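Local atomic coordinates of D-glycero-alpha-D-manno-heptose 7-phosphate kinase (Campylobacter jejuni subsp. jejuni, PDB entry 4N3O), a protein that catalyses the ATP-dependent phosphorylation of D-glycero-alpha-D-manno-heptose 7-phosphate at C-1, a step on the way to the GDP-heptose used in capsule biosynthesis. Residues A[4-9]-A[45-50]; A[192-197]-A[248-253]; A[199-204]-A[308-313]. All coordinates share one frame; numbering follows the deposited sequence. Where two conformers were deposited one is given.

Interaction 1 of 3, residues A[4-9]-A[45-50]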
# COMPACT_ATOMS: atom_id res chain seq x y z
N MSE A 4 2.87 4.23 -27.21
CA MSE A 4 3.93 5.13 -26.68
C MSE A 4 3.67 6.61 -26.75
O MSE A 4 4.61 7.40 -26.63
CB MSE A 4 5.28 4.86 -27.37
CG MSE A 4 5.63 3.38 -27.35
SE MSE A 4 5.84 2.74 -25.50
CE MSE A 4 7.79 3.07 -25.42
N LYS A 5 2.42 7.03 -26.94
CA LYS A 5 2.10 8.46 -26.96
C LYS A 5 1.41 8.89 -25.66
O LYS A 5 0.78 9.94 -25.61
CB LYS A 5 1.23 8.82 -28.16
CG LYS A 5 -0.19 8.28 -28.13
CD LYS A 5 -0.95 8.72 -29.38
CE LYS A 5 -2.40 8.25 -29.36
NZ LYS A 5 -3.16 8.83 -28.22
N THR A 6 1.54 8.07 -24.62
CA THR A 6 0.91 8.32 -23.33
C THR A 6 1.95 8.24 -22.23
O THR A 6 2.76 7.31 -22.20
CB THR A 6 -0.17 7.27 -23.02
OG1 THR A 6 -1.11 7.24 -24.09
CG2 THR A 6 -0.89 7.59 -21.74
N ILE A 7 1.93 9.20 -21.32
CA ILE A 7 2.88 9.21 -20.21
C ILE A 7 2.04 9.16 -18.95
O ILE A 7 1.00 9.80 -18.89
CB ILE A 7 3.69 10.53 -20.17
CG1 ILE A 7 4.59 10.66 -21.40
CG2 ILE A 7 4.51 10.64 -18.88
CD1 ILE A 7 5.80 9.75 -21.41
N ARG A 8 2.48 8.39 -17.97
CA ARG A 8 1.78 8.35 -16.72
C ARG A 8 2.80 8.59 -15.64
O ARG A 8 3.97 8.22 -15.81
CB ARG A 8 1.11 7.00 -16.46
CG ARG A 8 0.12 6.52 -17.53
CD ARG A 8 -0.87 5.52 -16.94
NE ARG A 8 -1.41 4.63 -17.95
CZ ARG A 8 -2.38 4.95 -18.80
NH1 ARG A 8 -2.76 4.07 -19.70
NH2 ARG A 8 -2.96 6.16 -18.78
N THR A 9 2.37 9.21 -14.55
CA THR A 9 3.23 9.37 -13.39
C THR A 9 2.41 9.07 -12.13
O THR A 9 1.16 9.24 -12.10
CB THR A 9 3.89 10.77 -13.27
OG1 THR A 9 2.93 11.75 -12.90
CG2 THR A 9 4.55 11.18 -14.56
N HIS A 45 -2.16 10.53 -9.16
CA HIS A 45 -1.97 9.86 -10.43
C HIS A 45 -2.14 10.87 -11.53
O HIS A 45 -3.05 11.67 -11.50
CB HIS A 45 -3.02 8.75 -10.60
CG HIS A 45 -3.16 7.86 -9.40
ND1 HIS A 45 -2.47 6.68 -9.28
CD2 HIS A 45 -3.88 8.00 -8.26
CE1 HIS A 45 -2.77 6.12 -8.11
NE2 HIS A 45 -3.62 6.90 -7.48
N CYS A 46 -1.24 10.84 -12.51
CA CYS A 46 -1.30 11.74 -13.65
C CYS A 46 -1.11 10.98 -14.95
O CYS A 46 -0.24 10.12 -15.05
CB CYS A 46 -0.21 12.81 -13.58
SG CYS A 46 -0.35 13.93 -12.18
N THR A 47 -1.94 11.31 -15.94
CA THR A 47 -1.82 10.75 -17.27
C THR A 47 -1.74 11.94 -18.25
O THR A 47 -2.58 12.85 -18.21
CB THR A 47 -3.00 9.86 -17.65
OG1 THR A 47 -2.89 8.62 -16.95
CG2 THR A 47 -2.98 9.55 -19.10
N LEU A 48 -0.74 11.92 -19.12
CA LEU A 48 -0.57 12.99 -20.10
C LEU A 48 -0.60 12.36 -21.48
O LEU A 48 0.26 11.54 -21.80
CB LEU A 48 0.74 13.74 -19.88
CG LEU A 48 1.00 15.03 -20.67
CD1 LEU A 48 2.26 15.70 -20.15
CD2 LEU A 48 1.13 14.78 -22.16
N ILE A 49 -1.59 12.75 -22.29
CA ILE A 49 -1.74 12.20 -23.64
C ILE A 49 -1.55 13.24 -24.73
O ILE A 49 -2.28 14.24 -24.80
CB ILE A 49 -3.13 11.55 -23.86
CG1 ILE A 49 -3.47 10.59 -22.71
CG2 ILE A 49 -3.17 10.79 -25.18
CD1 ILE A 49 -4.89 10.07 -22.78
N LYS A 50 -0.57 12.99 -25.59
CA LYS A 50 -0.31 13.86 -26.73
C LYS A 50 -1.47 13.77 -27.70
O LYS A 50 -2.02 12.68 -27.94
CB LYS A 50 0.98 13.45 -27.44
CG LYS A 50 1.27 14.30 -28.68
CD LYS A 50 2.60 13.95 -29.35
CE LYS A 50 2.82 14.82 -30.58
NZ LYS A 50 4.16 14.61 -31.19
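Arg-8 and Thr-47 meet because of their first torsions: CG of Arg-8 (chi1 -57°) and the hydroxyl OG1 of Thr-47 (chi1 -74°) are each set beside their own backbone N, and the two side chains run alongside each other. The arginine chain stays extended to NE and turns at chi4, which directs NH2 to OG1 of Thr-47 at 3.1 Å. The hydroxyl oxygen lies nearly in the guanidinium plane and accepts this N-H. Over one face of the same guanidinium sits the methyl CG2 of Thr-6, which also touches CG2 of Thr-47 at 3.9 Å and CG1 of Ile-49.

Beneath these side chains strands 6-9 and 45-50 run antiparallel. Ile-7 and Leu-48 form a hydrogen-bonded pair, with Leu-48 N to Ile-7 O at 2.8 Å; Thr-9 and Cys-46 form the next, Thr-9 N reaching Cys-46 O at 2.8 Å. These two pairs turn their side chains to the other face of the sheet, against helix 118-134, where Thr-9 OG1 lies 3.4 Å from Cys-46 CB and is hydrogen-bonded to Gly-125 O. Toward the other end Thr-6 and Ile-49 form a non-hydrogen-bonded pair, followed by a weak bond from Lys-50 N to Lys-5 O.

The strands belong to the large mixed sheet of this GHMP kinase. Arg-8 also forms a salt bridge through NE with Glu-197 of the second subunit; held at NH2 by Thr-47 and at NE by that carboxylate, the guanidinium is restricted in its rotation.

Interaction 2 of 3, residues A[192-197]-A[248-253]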
# COMPACT_ATOMS: atom_id res chain seq x y z
N ASN A 192 14.39 -2.23 5.95
CA ASN A 192 13.00 -2.50 5.63
C ASN A 192 12.13 -2.90 6.81
O ASN A 192 10.97 -2.51 6.87
CB ASN A 192 12.88 -3.58 4.55
CG ASN A 192 13.43 -3.11 3.21
OD1 ASN A 192 13.92 -1.99 3.08
ND2 ASN A 192 13.36 -3.98 2.23
N TRP A 193 12.69 -3.65 7.76
CA TRP A 193 11.87 -4.09 8.88
C TRP A 193 11.52 -2.94 9.79
O TRP A 193 10.51 -3.01 10.50
CB TRP A 193 12.53 -5.23 9.66
CG TRP A 193 13.75 -4.87 10.44
CD1 TRP A 193 15.05 -4.97 10.04
CD2 TRP A 193 13.77 -4.40 11.78
NE1 TRP A 193 15.89 -4.57 11.05
CE2 TRP A 193 15.12 -4.22 12.14
CE3 TRP A 193 12.78 -4.10 12.71
CZ2 TRP A 193 15.51 -3.75 13.40
CZ3 TRP A 193 13.16 -3.61 13.97
CH2 TRP A 193 14.51 -3.45 14.30
N ILE A 194 12.32 -1.87 9.78
CA ILE A 194 11.99 -0.71 10.60
C ILE A 194 10.66 -0.17 10.11
O ILE A 194 9.75 0.02 10.91
CB ILE A 194 13.05 0.41 10.50
CG1 ILE A 194 14.32 -0.00 11.23
CG2 ILE A 194 12.54 1.70 11.16
CD1 ILE A 194 14.18 0.00 12.74
N ALA A 195 10.54 0.01 8.79
CA ALA A 195 9.32 0.50 8.17
C ALA A 195 8.16 -0.41 8.44
O ALA A 195 7.06 0.05 8.77
CB ALA A 195 9.52 0.62 6.67
N SER A 196 8.40 -1.72 8.31
CA SER A 196 7.36 -2.71 8.54
C SER A 196 6.87 -2.66 9.96
O SER A 196 5.67 -2.83 10.21
CB SER A 196 7.88 -4.12 8.25
OG SER A 196 8.22 -4.24 6.88
N GLU A 197 7.79 -2.43 10.89
CA GLU A 197 7.45 -2.39 12.31
C GLU A 197 6.66 -1.12 12.57
O GLU A 197 5.67 -1.14 13.31
CB GLU A 197 8.70 -2.45 13.19
CG GLU A 197 8.40 -2.39 14.67
CD GLU A 197 7.63 -3.61 15.17
OE1 GLU A 197 7.64 -4.66 14.48
OE2 GLU A 197 7.04 -3.54 16.26
N PHE A 248 19.33 5.02 12.61
CA PHE A 248 20.52 4.30 12.17
C PHE A 248 20.70 2.99 12.96
O PHE A 248 20.90 1.93 12.38
CB PHE A 248 21.72 5.21 12.37
CG PHE A 248 23.03 4.50 12.29
CD1 PHE A 248 23.47 3.99 11.08
CD2 PHE A 248 23.84 4.40 13.40
CE1 PHE A 248 24.69 3.35 10.99
CE2 PHE A 248 25.05 3.76 13.32
CZ PHE A 248 25.48 3.24 12.11
N ARG A 249 20.56 3.07 14.28
CA ARG A 249 20.71 1.91 15.14
C ARG A 249 19.56 0.92 15.07
O ARG A 249 19.64 -0.14 15.67
CB ARG A 249 20.84 2.36 16.61
CG ARG A 249 22.16 3.04 16.94
CD ARG A 249 22.28 3.39 18.42
NE ARG A 249 23.63 3.85 18.75
CZ ARG A 249 24.02 4.30 19.95
NH1 ARG A 249 23.16 4.37 20.96
NH2 ARG A 249 25.27 4.69 20.13
N ALA A 250 18.49 1.24 14.34
CA ALA A 250 17.33 0.36 14.31
C ALA A 250 16.87 0.10 15.76
O ALA A 250 16.41 -0.99 16.11
CB ALA A 250 17.68 -0.95 13.61
N ASP A 251 16.98 1.12 16.60
CA ASP A 251 16.62 1.00 17.99
C ASP A 251 15.16 1.41 18.15
O ASP A 251 14.83 2.56 18.49
CB ASP A 251 17.55 1.86 18.85
CG ASP A 251 17.20 1.82 20.29
OD1 ASP A 251 16.23 1.09 20.64
OD2 ASP A 251 17.88 2.50 21.07
N PHE A 252 14.28 0.44 17.95
CA PHE A 252 12.87 0.74 17.97
C PHE A 252 12.31 1.12 19.34
O PHE A 252 11.34 1.86 19.41
CB PHE A 252 12.07 -0.42 17.38
CG PHE A 252 10.87 0.04 16.66
CD1 PHE A 252 9.71 0.31 17.34
CD2 PHE A 252 10.95 0.30 15.31
CE1 PHE A 252 8.61 0.80 16.67
CE2 PHE A 252 9.87 0.78 14.63
CZ PHE A 252 8.69 1.04 15.30
N GLY A 253 12.93 0.63 20.41
CA GLY A 253 12.51 0.99 21.78
C GLY A 253 12.72 2.49 22.05
O GLY A 253 11.86 3.15 22.64
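Glu-197 packs over Phe-252 where helix 192-200 meets residues 248-253. Starting at the root of the glutamate side chain, Glu-197 CB lies 3.7 Å from Phe-252 CE2. With CG anti to the backbone N, the next methylene is carried over the ring: Glu-197 CG stands 3.5 Å from the centroid of the Phe-252 ring and 13° off its normal, a CH-pi contact over the centre of one face. The chain then bends at chi2 (65°), and the carboxylate plane ends up 87° from that of the ring. At the tip, OE2 forms a salt bridge with Arg-201 of its own chain, while OE1 accepts a hydrogen bond from Trp-340 NE1 and pairs with Arg-8, both of the second subunit. The carboxylate is thus divided between its own chain and the dimer partner.

On the other side of the contact the chain passes from helix 236-248 to helix 252-262 through a tight break. Ala-250 has a positive phi and closes the first helix in a Schellman motif; Asp-251 follows at the N-cap position of the second, where its side chain caps a backbone N just past Gly-253 and its OD2 is also hydrogen-bonded to Thr-254 OG1. This junction between two helices lies in the C-terminal GHMP kinase region, away from the annotated sites.

The junction presents the methyl of Ala-250 to helix 192-197. Trp-193 approaches it obliquely, CZ2 coming to 3.5 Å from Ala-250 CB. Ile-194 supplies CD1, which lies 3.5 Å from Ala-250 CA and also rests over the rim of one face of the Trp-193 indole. The same CD1 reaches Phe-252 CD2 at 4.1 Å, bridging the alanine and the phenylalanine ring.

Interaction 3 of 3, residues A[199-204]-A[308-313]; sequences EARTVL and VDPTKK
Lys-313 and Val-203 lie alongside one another, pointing opposite ways, where strand 202-206 meets the loop that joins strand 303-308 to helix 313-320. Both strands belong to the four-stranded antiparallel sheet of the C-terminal half of this GHMP kinase, and the contact lies at the point where helix 192-200 gives way to strand 202-206. The lysine chain is stretched out from CG, which is anti to its backbone N (chi1 176°), and it passes the valine methyl CG2 with its own CG 3.8 Å away. Its tip thereby reaches the end of the helix, where NZ donates to Thr-202 O at 2.9 Å and, in a weak bond, to Glu-199 O at 2.8 Å. Two backbone carbonyls at the helix-to-strand junction thus share one ammonium group, and its positive charge would be expected to suit the C-terminal end of a helix.

Pro-310 fills the neighbouring position. Its CG lies 3.6 Å from Ala-200 O and also faces the methyl of Ala-200, while its CD is met by Arg-201 CD at 4.1 Å, the two side chains passing at a slant. Arg-201, whose NE is taken up by Glu-197, is packed together with Pro-310 against Arg-8 of the second subunit, which places this side of the junction at the dimer interface.

CG2 of Val-203 approaches CG1 of Val-308 at 4.2 Å, and Leu-316 of helix 313-320 touches both residues. That valine methyl, CG1 of Val-308, also lies against the carbonyl oxygen of Arg-201. Between the backbones the link is a single hydrogen bond from Val-308 N to Arg-201 O, 2.8 Å long.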
# COMPACT_ATOMS: atom_id res chain seq x y z
N GLU A 199 4.76 0.44 10.44
CA GLU A 199 3.42 0.17 9.86
C GLU A 199 2.59 -0.70 10.80
O GLU A 199 1.40 -0.47 10.96
CB GLU A 199 3.53 -0.54 8.51
CG GLU A 199 4.16 0.33 7.43
CD GLU A 199 4.79 -0.45 6.27
OE1 GLU A 199 4.56 -1.67 6.11
OE2 GLU A 199 5.52 0.19 5.48
N ALA A 200 3.23 -1.69 11.42
CA ALA A 200 2.50 -2.60 12.34
C ALA A 200 1.98 -1.86 13.57
O ALA A 200 0.95 -2.24 14.14
CB ALA A 200 3.39 -3.75 12.77
N ARG A 201 2.68 -0.78 13.95
CA ARG A 201 2.34 0.04 15.11
C ARG A 201 1.46 1.22 14.78
O ARG A 201 1.20 2.03 15.65
CB ARG A 201 3.59 0.72 15.66
CG ARG A 201 4.80 -0.13 15.96
CD ARG A 201 4.86 -0.59 17.37
NE ARG A 201 6.21 -1.02 17.69
CZ ARG A 201 6.57 -1.51 18.86
NH1 ARG A 201 7.82 -1.89 19.07
NH2 ARG A 201 5.67 -1.64 19.83
N THR A 202 1.01 1.40 13.55
CA THR A 202 0.30 2.62 13.28
C THR A 202 -1.03 2.49 12.56
O THR A 202 -1.24 1.59 11.77
CB THR A 202 1.22 3.63 12.52
OG1 THR A 202 1.69 3.08 11.30
CG2 THR A 202 2.43 4.01 13.34
N VAL A 203 -1.93 3.42 12.87
CA VAL A 203 -3.24 3.50 12.27
C VAL A 203 -3.48 4.94 11.81
O VAL A 203 -3.25 5.88 12.55
CB VAL A 203 -4.34 3.15 13.27
CG1 VAL A 203 -5.71 3.42 12.67
CG2 VAL A 203 -4.21 1.70 13.71
N LEU A 204 -3.93 5.09 10.58
CA LEU A 204 -4.21 6.40 9.99
C LEU A 204 -5.72 6.51 9.84
O LEU A 204 -6.33 5.67 9.18
CB LEU A 204 -3.54 6.48 8.62
CG LEU A 204 -3.76 7.78 7.84
CD1 LEU A 204 -3.28 8.97 8.65
CD2 LEU A 204 -3.05 7.74 6.48
N VAL A 308 -0.02 2.24 18.12
CA VAL A 308 -0.76 1.21 18.84
C VAL A 308 0.04 -0.08 18.94
O VAL A 308 0.92 -0.36 18.14
CB VAL A 308 -2.06 0.86 18.09
CG1 VAL A 308 -1.76 0.23 16.74
CG2 VAL A 308 -2.94 -0.06 18.92
N ASP A 309 -0.27 -0.85 19.95
CA ASP A 309 0.35 -2.14 20.10
C ASP A 309 -0.21 -2.99 18.94
O ASP A 309 -1.43 -3.06 18.74
CB ASP A 309 -0.05 -2.72 21.43
CG ASP A 309 0.44 -4.11 21.62
OD1 ASP A 309 1.53 -4.46 21.12
OD2 ASP A 309 -0.27 -4.86 22.31
N PRO A 310 0.68 -3.63 18.17
CA PRO A 310 0.20 -4.45 17.07
C PRO A 310 -0.82 -5.52 17.47
O PRO A 310 -1.74 -5.78 16.72
CB PRO A 310 1.48 -5.09 16.55
CG PRO A 310 2.53 -4.05 16.85
CD PRO A 310 2.14 -3.53 18.20
N THR A 311 -0.69 -6.11 18.65
CA THR A 311 -1.69 -7.11 19.06
C THR A 311 -3.03 -6.49 19.44
O THR A 311 -3.94 -7.19 19.87
CB THR A 311 -1.20 -7.95 20.24
OG1 THR A 311 -1.13 -7.14 21.42
CG2 THR A 311 0.16 -8.53 19.95
N LYS A 312 -3.15 -5.17 19.31
CA LYS A 312 -4.40 -4.47 19.65
C LYS A 312 -4.92 -3.68 18.46
O LYS A 312 -6.03 -3.14 18.51
CB LYS A 312 -4.12 -3.45 20.74
CG LYS A 312 -3.56 -3.97 22.05
CD LYS A 312 -4.63 -4.24 23.09
CE LYS A 312 -3.98 -4.30 24.47
NZ LYS A 312 -4.97 -4.40 25.57
N LYS A 313 -4.14 -3.62 17.40
CA LYS A 313 -4.49 -2.81 16.25
C LYS A 313 -5.80 -3.19 15.59
O LYS A 313 -6.54 -2.32 15.15
CB LYS A 313 -3.34 -2.83 15.23
CG LYS A 313 -3.62 -2.09 13.95
CD LYS A 313 -2.33 -1.91 13.16
CE LYS A 313 -2.60 -1.33 11.79
NZ LYS A 313 -1.34 -1.20 11.01

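Interactions 2 and 3 are neighbours, their centres about 15 Å apart. Both use helix 192-200, and they touch where Phe-252 CE1 packs 3.2 Å from Arg-201 NE. Interaction 1 lies about 37 Å from each, centre to centre, in the large mixed sheet, whereas interaction 3 borders the four-stranded one. The chemistry of interaction 1 is a ladder of strand hydrogen bonds, with buried residues in the middle and exposed lysines at the end. Interaction 2 is buried and largely apolar, made by side chains fitting against a helix junction, whereas interaction 3, partly buried, mixes a lysine and backbone carbonyls with aliphatic packing. All three touch the second subunit, and an arginine-glutamate pair joins interactions 1 and 2 across the dimer.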